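PDB 4V2X: endo-beta-1,4-glucanase (cellulase B) from Bacillus halodurans, which is an endoglucanase that hydrolyses beta-glucans, with a family 5 catalytic module followed by an immunoglobulin-like and a CBM46 carbohydrate-binding module. Local coordinates for residues 69-74 / 360-366. Residues are numbered along the deposited sequence; the frame is centred on the assembly and turned at random.
Sequences WNLGNT and NGQHFNR
Arg366 reaches from the 360-366 loop to Gly72 O and the Thr74 hydroxyl in the loop after strand 68-70. Its CB points toward that loop; Arg366 CG, beside the backbone N (chi1 -55°), lies 3.4 Å from Phe364 O. A bend at chi2 carries CD and NE across to the 69-74 segment, Arg366 NE passing 4.3 Å from Trp69 CH2. Arg366 NH1 gives a nearly straight bond (177°) to Thr74 OG1 at 2.7 Å, in the guanidinium plane. Arg366 NH2 gives a more bent one to Gly72 O at 2.9 Å, meeting an in-plane lone pair of the carbonyl. The Thr74 hydroxyl donates to the same Gly72 O from above the carbonyl plane, closing a small bonded ring. Leu71 CD1 lies over one guanidinium face, offset toward its rim, 3.7 Å from Arg366 NH1. A leucine in place of Arg366 would probably leave Thr74 OG1 without the NH1 donor, Gly72 O with one donor fewer, and the loop less firmly tied. Beside this, the Asn73 amide lies alongside Asn360, Asn73 OD1 3.5 Å from Asn360 CB. Trp69, hydrogen-bonded to Asp359 through NE1, packs CZ2 near Phe364 CB; both residues touch Ile98 of helix 92-100, and Phe364 and Arg366 touch its Leu94. The contact thus links the loops after first strand 68-70 and last strand 354-357, where the (beta/alpha)8 barrel closes.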
loop_
_atom_site.group_PDB
_atom_site.type_symbol
_atom_site.label_atom_id
_atom_site.label_comp_id
_atom_site.label_asym_id
_atom_site.label_seq_id
_atom_site.Cartn_x
_atom_site.Cartn_y
_atom_site.Cartn_z
ATOM N N TRP A 69 6.036 14.391 -28.703
ATOM C CA TRP A 69 5.398 13.622 -29.762
ATOM C C TRP A 69 5.755 12.147 -29.595
ATOM O O TRP A 69 6.904 11.822 -29.278
ATOM C CB TRP A 69 5.901 14.163 -31.100
ATOM C CG TRP A 69 5.333 13.535 -32.331
ATOM C CD1 TRP A 69 4.175 13.875 -32.961
ATOM C CD2 TRP A 69 5.929 12.500 -33.117
ATOM N NE1 TRP A 69 4.004 13.109 -34.084
ATOM C CE2 TRP A 69 5.064 12.255 -34.203
ATOM C CE3 TRP A 69 7.111 11.755 -33.013
ATOM C CZ2 TRP A 69 5.339 11.296 -35.174
ATOM C CZ3 TRP A 69 7.386 10.805 -33.981
ATOM C CH2 TRP A 69 6.500 10.580 -35.046
ATOM N N ASN A 70 4.775 11.267 -29.787
ATOM C CA ASN A 70 4.996 9.819 -29.746
ATOM C C ASN A 70 5.233 9.253 -31.135
ATOM O O ASN A 70 4.464 9.517 -32.057
ATOM C CB ASN A 70 3.784 9.065 -29.191
ATOM C CG ASN A 70 3.713 9.071 -27.682
ATOM O OD1 ASN A 70 4.117 8.110 -27.030
ATOM N ND2 ASN A 70 3.152 10.135 -27.118
ATOM N N LEU A 71 6.286 8.458 -31.259
ATOM C CA LEU A 71 6.520 7.621 -32.419
ATOM C C LEU A 71 5.660 6.368 -32.270
ATOM O O LEU A 71 6.151 5.289 -31.939
ATOM C CB LEU A 71 8.009 7.264 -32.491
ATOM C CG LEU A 71 8.484 6.444 -33.681
ATOM C CD1 LEU A 71 8.361 7.242 -34.970
ATOM C CD2 LEU A 71 9.915 6.001 -33.439
ATOM N N GLY A 72 4.358 6.524 -32.493
ATOM C CA GLY A 72 3.399 5.470 -32.201
ATOM C C GLY A 72 3.279 4.388 -33.256
ATOM O O GLY A 72 3.607 4.604 -34.429
ATOM N N ASN A 73 2.778 3.229 -32.829
ATOM C CA ASN A 73 2.574 2.070 -33.696
ATOM C C ASN A 73 3.810 1.760 -34.527
ATOM O O ASN A 73 3.708 1.466 -35.715
ATOM C CB ASN A 73 1.358 2.274 -34.617
ATOM C CG ASN A 73 0.028 2.052 -33.912
ATOM O OD1 ASN A 73 -1.015 1.929 -34.573
ATOM N ND2 ASN A 73 0.043 1.999 -32.597
ATOM N N THR A 74 4.969 1.860 -33.889
ATOM C CA THR A 74 6.250 1.663 -34.554
ATOM C C THR A 74 6.996 0.557 -33.792
ATOM O O THR A 74 6.653 -0.621 -33.947
ATOM C CB THR A 74 6.995 3.007 -34.680
ATOM O OG1 THR A 74 6.125 3.956 -35.321
ATOM C CG2 THR A 74 8.258 2.868 -35.506
ATOM N N ASN A 360 -0.005 7.644 -33.979
ATOM C CA ASN A 360 0.216 6.287 -34.486
ATOM C C ASN A 360 0.552 6.202 -35.982
ATOM O O ASN A 360 0.606 5.110 -36.547
ATOM C CB ASN A 360 -0.999 5.413 -34.175
ATOM C CG ASN A 360 -2.237 5.827 -34.948
ATOM O OD1 ASN A 360 -2.166 6.596 -35.912
ATOM N ND2 ASN A 360 -3.377 5.292 -34.545
ATOM N N GLY A 361 0.799 7.347 -36.612
ATOM C CA GLY A 361 0.945 7.429 -38.062
ATOM C C GLY A 361 -0.164 8.242 -38.714
ATOM O O GLY A 361 -0.046 8.634 -39.877
ATOM N N GLN A 362 -1.238 8.509 -37.975
ATOM C CA GLN A 362 -2.404 9.198 -38.545
ATOM C C GLN A 362 -2.358 10.727 -38.500
ATOM O O GLN A 362 -3.220 11.383 -39.098
ATOM C CB GLN A 362 -3.698 8.727 -37.869
ATOM C CG GLN A 362 -3.911 9.282 -36.470
ATOM C CD GLN A 362 -5.004 8.571 -35.695
ATOM O OE1 GLN A 362 -4.896 8.395 -34.488
ATOM N NE2 GLN A 362 -6.052 8.162 -36.384
ATOM N N HIS A 363 -1.403 11.316 -37.787
ATOM C CA HIS A 363 -1.337 12.777 -37.743
ATOM C C HIS A 363 -0.249 13.323 -38.666
ATOM O O HIS A 363 -0.554 14.056 -39.614
ATOM C CB HIS A 363 -1.174 13.285 -36.316
ATOM C CG HIS A 363 -2.306 12.901 -35.413
ATOM N ND1 HIS A 363 -3.627 13.076 -35.762
ATOM C CD2 HIS A 363 -2.312 12.353 -34.177
ATOM C CE1 HIS A 363 -4.400 12.651 -34.776
ATOM N NE2 HIS A 363 -3.624 12.208 -33.801
ATOM N N PHE A 364 1.006 12.971 -38.393
ATOM C CA PHE A 364 2.115 13.351 -39.264
ATOM C C PHE A 364 2.294 12.277 -40.328
ATOM O O PHE A 364 2.539 11.109 -40.018
ATOM C CB PHE A 364 3.407 13.526 -38.467
ATOM C CG PHE A 364 4.457 14.346 -39.172
ATOM C CD1 PHE A 364 4.193 15.660 -39.546
ATOM C CD2 PHE A 364 5.710 13.811 -39.453
ATOM C CE1 PHE A 364 5.155 16.428 -40.182
ATOM C CE2 PHE A 364 6.677 14.575 -40.091
ATOM C CZ PHE A 364 6.399 15.883 -40.455
ATOM N N ASN A 365 2.144 12.668 -41.586
ATOM C CA ASN A 365 2.319 11.752 -42.689
ATOM C C ASN A 365 3.793 11.366 -42.778
ATOM O O ASN A 365 4.643 12.194 -43.096
ATOM C CB ASN A 365 1.841 12.405 -43.990
ATOM C CG ASN A 365 1.894 11.471 -45.179
ATOM O OD1 ASN A 365 2.802 10.644 -45.310
ATOM N ND2 ASN A 365 0.928 11.617 -46.072
ATOM N N ARG A 366 4.075 10.102 -42.521
ATOM C CA ARG A 366 5.452 9.627 -42.430
ATOM C C ARG A 366 6.092 9.344 -43.771
ATOM O O ARG A 366 7.284 9.049 -43.833
ATOM C CB ARG A 366 5.496 8.377 -41.585
ATOM C CG ARG A 366 4.873 8.609 -40.234
ATOM C CD ARG A 366 5.613 7.835 -39.204
ATOM N NE ARG A 366 4.933 7.864 -37.921
ATOM C CZ ARG A 366 5.072 6.908 -37.014
ATOM N NH1 ARG A 366 5.873 5.866 -37.259
ATOM N NH2 ARG A 366 4.409 6.986 -35.861
#